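Local atomic coordinates of GTP-binding protein (Thermus thermophilus, PDB entry 2DBY), a protein that binds GDP at a P-loop site, probably hydrolyses ATP, and probably associates with the 70S ribosome and its 50S subunit. Residues W329-L332 with V333-G336; K352-E355 with V356-G359; L147-L150 with R151-R155. One frame throughout, in Å; residues are numbered along the deposited sequence.

How the contacts relate
Contacts 1 and 2 share the C-terminal TGS region, while contact 3 lies on the helical hairpin of the G-protein part, its nearest atoms about 42 Å from contact 1 and about 26 Å from contact 2. The first two touch: Trp329 N approaches Gly359 O at 2.9 Å, a probable hydrogen bond joining helix 329-335 to the end of loop 352-359. All three are partly buried: a few apolar residues lie inside (Leu332 and Ala335; Val356; Leu147 and Leu150), most charged ones nearer the surface. Helical contacts 1 and 3 add a lysine-glutamate or arginine-glutamate pair to backbone bonds; contact 2, without helix, sets a tyrosine hydroxyl near a glutamine amide, with Asp360 its firmer partner.

Contact 1: W329-L332 with V333-G336; sequences WDKL and VEAG
Trp329 meets Val333, and Lys331 meets Glu334, along the short helix 329-335 of the C-terminal TGS region, which has a ubiquitin-like fold. Four backbone hydrogen bonds of the i to i+4 kind build the turns: Val333 N to Trp329 O, Glu334 N to Asp330 O, Ala335 N to Lys331 O, and Gly336 N to Leu332 O at 3.0 Å. Gly336 then leaves helical geometry with a positive phi of 104°, where a CB would press on the carbonyl oxygen of Ala335.

The apolar part joins residues one turn apart. Val333 CG2 comes obliquely to the indole, 3.8 Å from Trp329 CE3, the two side chains running alongside each other in the same direction. Trp329 CG sits between its own N and carbonyl carbon (chi1 73°), which brings the six-membered half of the indole, at CE3, beside Val333, and Asp330 CB stands 3.9 Å above the plane of the Trp329 ring, over its centre. Trp329 and Val333 pack on helix 48-57, at Ala52 and at Arg55 and Thr56; the buried Leu332 faces Phe57, Trp338, Ala341 and Val361.

The charged part is a salt bridge from i to i+3. Glu334 is extended, whereas Lys331 bends at chi2 and chi3, and this folding brings its ammonium back beside the carboxylate. Lys331 also makes a cation-pi contact with Trp346. Lys331 NZ reaches Glu334 OE2 at 2.8 Å from above the carboxylate plane, 45° out of it, while Glu334 OE1 stays 4.0 Å from Lys331 NZ.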
loop_
_atom_site.group_PDB
_atom_site.type_symbol
_atom_site.label_atom_id
_atom_site.label_comp_id
_atom_site.label_asym_id
_atom_site.label_seq_id
_atom_site.Cartn_x
_atom_site.Cartn_y
_atom_site.Cartn_z
ATOM N N TRP A 329 5.609 -21.145 -2.371
ATOM C CA TRP A 329 6.530 -21.343 -1.268
ATOM C C TRP A 329 6.192 -22.555 -0.411
ATOM O O TRP A 329 7.088 -23.239 0.073
ATOM C CB TRP A 329 6.565 -20.101 -0.361
ATOM C CG TRP A 329 5.317 -19.973 0.462
ATOM C CD1 TRP A 329 4.122 -19.436 0.064
ATOM C CD2 TRP A 329 5.112 -20.464 1.790
ATOM N NE1 TRP A 329 3.189 -19.563 1.054
ATOM C CE2 TRP A 329 3.769 -20.193 2.128
ATOM C CE3 TRP A 329 5.930 -21.115 2.728
ATOM C CZ2 TRP A 329 3.219 -20.548 3.361
ATOM C CZ3 TRP A 329 5.374 -21.468 3.968
ATOM C CH2 TRP A 329 4.035 -21.181 4.261
ATOM N N ASP A 330 4.903 -22.808 -0.220
ATOM C CA ASP A 330 4.487 -23.913 0.630
ATOM C C ASP A 330 4.846 -25.267 0.031
ATOM O O ASP A 330 5.117 -26.222 0.763
ATOM C CB ASP A 330 2.985 -23.854 0.898
ATOM C CG ASP A 330 2.177 -23.711 -0.365
ATOM O OD1 ASP A 330 1.172 -24.434 -0.528
ATOM O OD2 ASP A 330 2.537 -22.866 -1.195
ATOM N N LYS A 331 4.860 -25.337 -1.296
ATOM C CA LYS A 331 5.198 -26.589 -1.968
ATOM C C LYS A 331 6.713 -26.771 -1.958
ATOM O O LYS A 331 7.209 -27.902 -1.939
ATOM C CB LYS A 331 4.669 -26.590 -3.412
ATOM C CG LYS A 331 3.162 -26.463 -3.539
ATOM C CD LYS A 331 2.403 -27.515 -2.745
ATOM C CE LYS A 331 2.617 -28.936 -3.285
ATOM N NZ LYS A 331 1.868 -29.951 -2.472
ATOM N N LEU A 332 7.466 -25.672 -1.989
ATOM C CA LEU A 332 8.916 -25.799 -1.930
ATOM C C LEU A 332 9.259 -26.296 -0.516
ATOM O O LEU A 332 10.140 -27.142 -0.325
ATOM C CB LEU A 332 9.606 -24.450 -2.192
ATOM C CG LEU A 332 11.136 -24.451 -2.263
ATOM C CD1 LEU A 332 11.615 -25.507 -3.291
ATOM C CD2 LEU A 332 11.624 -23.042 -2.669
ATOM N N VAL A 333 8.571 -25.750 0.481
ATOM C CA VAL A 333 8.815 -26.163 1.863
ATOM C C VAL A 333 8.389 -27.630 2.044
ATOM O O VAL A 333 9.108 -28.421 2.664
ATOM C CB VAL A 333 8.024 -25.278 2.861
ATOM C CG1 VAL A 333 8.124 -25.835 4.289
ATOM C CG2 VAL A 333 8.602 -23.839 2.832
ATOM N N GLU A 334 7.222 -27.978 1.522
ATOM C CA GLU A 334 6.728 -29.351 1.663
ATOM C C GLU A 334 7.675 -30.354 1.006
ATOM O O GLU A 334 7.891 -31.451 1.533
ATOM C CB GLU A 334 5.334 -29.493 1.055
ATOM C CG GLU A 334 4.760 -30.914 1.209
ATOM C CD GLU A 334 3.345 -31.024 0.683
ATOM O OE1 GLU A 334 2.739 -32.114 0.814
ATOM O OE2 GLU A 334 2.830 -30.022 0.141
ATOM N N ALA A 335 8.237 -29.987 -0.143
ATOM C CA ALA A 335 9.172 -30.872 -0.842
ATOM C C ALA A 335 10.515 -30.998 -0.117
ATOM O O ALA A 335 11.119 -32.077 -0.097
ATOM C CB ALA A 335 9.398 -30.376 -2.263
ATOM N N GLY A 336 10.996 -29.897 0.458
ATOM C CA GLY A 336 12.253 -29.917 1.181
ATOM C C GLY A 336 13.444 -29.301 0.454
ATOM O O GLY A 336 14.574 -29.375 0.930
#

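Contact 2: K352-E355 with V356-G359; sequences KDYE and VQDG
In the loop joining strands 348-350 and 360-365 of the three-stranded antiparallel sheet of the TGS region, Tyr354 reaches along the chain to Gln357. The loop is extended from Tyr354 to Asp358 without forming a regular strand, and the side chains of Tyr354 and Gln357 meet alongside it. Tyr354 OH lies 2.9 Å from Gln357 OE1, and the amide oxygen comes to the edge of the ring, near its plane. The two side chains cross at about a right angle, with ring and amide planes 78° apart. Tyr354 CG is anti to the backbone N (chi1 179°), which lays the ring along the following residues and puts its hydroxyl within range of Gln357. On the way, one ring face passes the backbone of Val356: Tyr354 CE2 is 3.8 Å from Val356 CA and 4.1 Å from Val356 N. The aliphatic part of Gln357 adds to the contact, its CG lying 3.8 Å from Tyr354 OH.

The firm polar partner of the hydroxyl is Asp360 OD2, which also accepts a bond from Gln357 N, so one carboxylate ties both residues to the start of strand 360-365. Val356 is buried against Leu285, Phe287 and Ala309, while the carboxylate of Glu355 pairs with Lys305. A phenylalanine in place of Tyr354 would probably keep the ring against Val356 but leave Asp360 OD2 without its hydroxyl partner and Gln357 OE1 without its polar neighbour. The hydroxyl has one proton and two acceptors near it, and the carboxylate, charged and also holding Gln357 N, is probably the stronger draw.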
loop_
_atom_site.group_PDB
_atom_site.type_symbol
_atom_site.label_atom_id
_atom_site.label_comp_id
_atom_site.label_asym_id
_atom_site.label_seq_id
_atom_site.Cartn_x
_atom_site.Cartn_y
_atom_site.Cartn_z
ATOM N N LYS A 352 7.185 -15.607 -20.405
ATOM C CA LYS A 352 6.956 -14.165 -20.316
ATOM C C LYS A 352 5.503 -13.734 -20.098
ATOM O O LYS A 352 5.242 -12.587 -19.743
ATOM C CB LYS A 352 7.515 -13.489 -21.574
ATOM C CG LYS A 352 8.900 -14.021 -21.970
ATOM C CD LYS A 352 9.446 -13.376 -23.232
ATOM C CE LYS A 352 10.519 -14.260 -23.865
ATOM N NZ LYS A 352 11.556 -14.719 -22.891
ATOM N N ASP A 353 4.570 -14.656 -20.288
ATOM C CA ASP A 353 3.136 -14.383 -20.140
ATOM C C ASP A 353 2.601 -14.686 -18.735
ATOM O O ASP A 353 1.453 -14.369 -18.411
ATOM C CB ASP A 353 2.371 -15.259 -21.120
ATOM C CG ASP A 353 2.625 -16.752 -20.873
ATOM O OD1 ASP A 353 3.806 -17.174 -20.918
ATOM O OD2 ASP A 353 1.652 -17.499 -20.623
ATOM N N TYR A 354 3.426 -15.321 -17.912
ATOM C CA TYR A 354 3.013 -15.707 -16.565
ATOM C C TYR A 354 2.852 -14.548 -15.582
ATOM O O TYR A 354 3.782 -13.771 -15.388
ATOM C CB TYR A 354 4.022 -16.702 -15.990
ATOM C CG TYR A 354 3.689 -17.129 -14.595
ATOM C CD1 TYR A 354 2.537 -17.872 -14.334
ATOM C CD2 TYR A 354 4.507 -16.770 -13.520
ATOM C CE1 TYR A 354 2.203 -18.251 -13.045
ATOM C CE2 TYR A 354 4.184 -17.145 -12.214
ATOM C CZ TYR A 354 3.027 -17.885 -11.987
ATOM O OH TYR A 354 2.680 -18.263 -10.713
ATOM N N GLU A 355 1.668 -14.435 -14.979
ATOM C CA GLU A 355 1.425 -13.405 -13.976
ATOM C C GLU A 355 1.833 -13.990 -12.619
ATOM O O GLU A 355 1.311 -15.034 -12.195
ATOM C CB GLU A 355 -0.055 -12.996 -13.961
ATOM C CG GLU A 355 -0.377 -11.920 -15.002
ATOM C CD GLU A 355 -1.865 -11.709 -15.221
ATOM O OE1 GLU A 355 -2.622 -11.642 -14.230
ATOM O OE2 GLU A 355 -2.275 -11.597 -16.396
ATOM N N VAL A 356 2.766 -13.321 -11.945
ATOM C CA VAL A 356 3.248 -13.794 -10.651
ATOM C C VAL A 356 2.134 -13.831 -9.619
ATOM O O VAL A 356 1.258 -12.962 -9.588
ATOM C CB VAL A 356 4.395 -12.916 -10.132
ATOM C CG1 VAL A 356 4.865 -13.423 -8.768
ATOM C CG2 VAL A 356 5.557 -12.950 -11.118
ATOM N N GLN A 357 2.163 -14.841 -8.762
ATOM C CA GLN A 357 1.140 -14.972 -7.738
ATOM C C GLN A 357 1.794 -14.771 -6.381
ATOM O O GLN A 357 2.965 -15.077 -6.208
ATOM C CB GLN A 357 0.498 -16.364 -7.813
ATOM C CG GLN A 357 -0.288 -16.610 -9.095
ATOM C CD GLN A 357 -0.724 -18.066 -9.231
ATOM O OE1 GLN A 357 0.059 -18.930 -9.641
ATOM N NE2 GLN A 357 -1.970 -18.347 -8.863
ATOM N N ASP A 358 1.040 -14.250 -5.423
ATOM C CA ASP A 358 1.600 -14.039 -4.110
ATOM C C ASP A 358 2.110 -15.385 -3.572
ATOM O O ASP A 358 1.442 -16.416 -3.714
ATOM C CB ASP A 358 0.535 -13.481 -3.176
ATOM C CG ASP A 358 1.099 -13.083 -1.849
ATOM O OD1 ASP A 358 1.120 -13.922 -0.921
ATOM O OD2 ASP A 358 1.533 -11.926 -1.748
ATOM N N GLY A 359 3.299 -15.358 -2.980
ATOM C CA GLY A 359 3.904 -16.560 -2.415
ATOM C C GLY A 359 4.768 -17.370 -3.367
ATOM O O GLY A 359 5.405 -18.357 -2.965
#

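Contact 3: L147-L150 with R151-R155; sequences LERL and RKEAR
Glu153 folds back on Arg149 and Leu150, one turn earlier in helix 124-156, which packs on helix 161-175 in a helical hairpin predicted to be a coiled coil. Glu153 CB lies 3.6 Å from Arg149 O, the oxygen that accepts the hydrogen bond of Glu153 N at 3.0 Å. CG sits beside the backbone N (chi1 -58°), which aims the chain back toward the preceding turn: Glu153 CG is 3.1 Å from Arg149 O and 3.7 Å from Arg149 NH2. From there the chain runs extended, and the carboxylate parts its oxygens between two neighbours. Glu153 OE1 stands over one face of the guanidinium, 3.4 Å from Arg149 NH1, with the two planes 81° apart. Glu153 OE2 lies 3.7 Å from Leu150 CD2 and forms a salt bridge with Arg160 near the hairpin turn.

Leu147 and Leu150 supply the apolar side of the same helix, both packing on Leu164 of helix 161-175. Arg151 runs its CB 3.3 Å from Leu147 O, and its guanidinium pairs with Glu168 across the hairpin.

No N-H of Arg149 points at Glu153 OE1, so the polar attraction here is probably electrostatic, not a directed bond; the carboxylate probably gains directional hold from Arg160, with Arg149 adding a second positive charge near it.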
loop_
_atom_site.group_PDB
_atom_site.type_symbol
_atom_site.label_atom_id
_atom_site.label_comp_id
_atom_site.label_asym_id
_atom_site.label_seq_id
_atom_site.Cartn_x
_atom_site.Cartn_y
_atom_site.Cartn_z
ATOM N N LEU A 147 -12.964 17.214 -19.652
ATOM C CA LEU A 147 -14.183 17.105 -20.461
ATOM C C LEU A 147 -14.079 18.002 -21.687
ATOM O O LEU A 147 -14.459 17.612 -22.792
ATOM C CB LEU A 147 -15.424 17.479 -19.636
ATOM C CG LEU A 147 -15.921 16.416 -18.636
ATOM C CD1 LEU A 147 -16.948 17.014 -17.708
ATOM C CD2 LEU A 147 -16.535 15.228 -19.411
ATOM N N GLU A 148 -13.543 19.199 -21.492
ATOM C CA GLU A 148 -13.392 20.136 -22.606
ATOM C C GLU A 148 -12.399 19.609 -23.629
ATOM O O GLU A 148 -12.683 19.614 -24.822
ATOM C CB GLU A 148 -12.931 21.510 -22.101
ATOM C CG GLU A 148 -13.851 22.114 -21.042
ATOM C CD GLU A 148 -14.122 23.601 -21.243
ATOM O OE1 GLU A 148 -14.725 24.222 -20.335
ATOM O OE2 GLU A 148 -13.743 24.145 -22.305
ATOM N N ARG A 149 -11.234 19.166 -23.159
ATOM C CA ARG A 149 -10.193 18.634 -24.024
ATOM C C ARG A 149 -10.604 17.347 -24.726
ATOM O O ARG A 149 -10.413 17.218 -25.935
ATOM C CB ARG A 149 -8.909 18.370 -23.226
ATOM C CG ARG A 149 -8.036 19.596 -22.997
ATOM C CD ARG A 149 -6.858 19.576 -23.966
ATOM N NE ARG A 149 -7.313 19.480 -25.351
ATOM C CZ ARG A 149 -6.546 19.126 -26.377
ATOM N NH1 ARG A 149 -5.268 18.825 -26.188
ATOM N NH2 ARG A 149 -7.062 19.070 -27.597
ATOM N N LEU A 150 -11.167 16.394 -23.981
ATOM C CA LEU A 150 -11.587 15.116 -24.570
ATOM C C LEU A 150 -12.700 15.255 -25.601
ATOM O O LEU A 150 -12.734 14.507 -26.592
ATOM C CB LEU A 150 -12.031 14.142 -23.460
ATOM C CG LEU A 150 -10.869 13.572 -22.633
ATOM C CD1 LEU A 150 -11.418 12.850 -21.391
ATOM C CD2 LEU A 150 -10.063 12.591 -23.481
ATOM N N ARG A 151 -13.627 16.177 -25.376
ATOM C CA ARG A 151 -14.726 16.358 -26.318
ATOM C C ARG A 151 -14.161 16.837 -27.655
ATOM O O ARG A 151 -14.651 16.460 -28.716
ATOM C CB ARG A 151 -15.741 17.365 -25.790
ATOM C CG ARG A 151 -17.131 17.213 -26.421
ATOM C CD ARG A 151 -18.086 18.264 -25.894
ATOM N NE ARG A 151 -18.103 18.319 -24.435
ATOM C CZ ARG A 151 -18.644 17.389 -23.654
ATOM N NH1 ARG A 151 -19.228 16.323 -24.191
ATOM N NH2 ARG A 151 -18.585 17.516 -22.332
ATOM N N LYS A 152 -13.115 17.656 -27.606
ATOM C CA LYS A 152 -12.502 18.135 -28.845
ATOM C C LYS A 152 -11.703 17.005 -29.502
ATOM O O LYS A 152 -11.787 16.797 -30.709
ATOM C CB LYS A 152 -11.585 19.331 -28.564
ATOM C CG LYS A 152 -12.136 20.667 -29.043
ATOM C CD LYS A 152 -12.185 20.721 -30.568
ATOM C CE LYS A 152 -12.808 22.020 -31.080
ATOM N NZ LYS A 152 -12.776 22.091 -32.575
ATOM N N GLU A 153 -10.953 16.256 -28.701
ATOM C CA GLU A 153 -10.137 15.155 -29.214
ATOM C C GLU A 153 -10.957 13.994 -29.786
ATOM O O GLU A 153 -10.550 13.350 -30.759
ATOM C CB GLU A 153 -9.230 14.598 -28.109
ATOM C CG GLU A 153 -8.294 15.608 -27.475
ATOM C CD GLU A 153 -7.377 14.974 -26.440
ATOM O OE1 GLU A 153 -6.371 15.624 -26.076
ATOM O OE2 GLU A 153 -7.659 13.833 -25.995
ATOM N N ALA A 154 -12.094 13.710 -29.159
ATOM C CA ALA A 154 -12.949 12.607 -29.597
ATOM C C ALA A 154 -13.562 12.875 -30.976
ATOM O O ALA A 154 -13.787 11.946 -31.759
ATOM C CB ALA A 154 -14.051 12.370 -28.564
ATOM N N ARG A 155 -13.840 14.137 -31.276
ATOM C CA ARG A 155 -14.440 14.465 -32.577
ATOM C C ARG A 155 -13.459 14.132 -33.691
ATOM O O ARG A 155 -13.860 13.799 -34.810
ATOM C CB ARG A 155 -14.817 15.955 -32.656
ATOM C CG ARG A 155 -15.415 16.405 -34.017
ATOM C CD ARG A 155 -16.730 15.682 -34.333
ATOM N NE ARG A 155 -17.326 16.088 -35.611
ATOM C CZ ARG A 155 -16.882 15.714 -36.812
ATOM N NH1 ARG A 155 -15.828 14.919 -36.919
ATOM N NH2 ARG A 155 -17.508 16.127 -37.911
#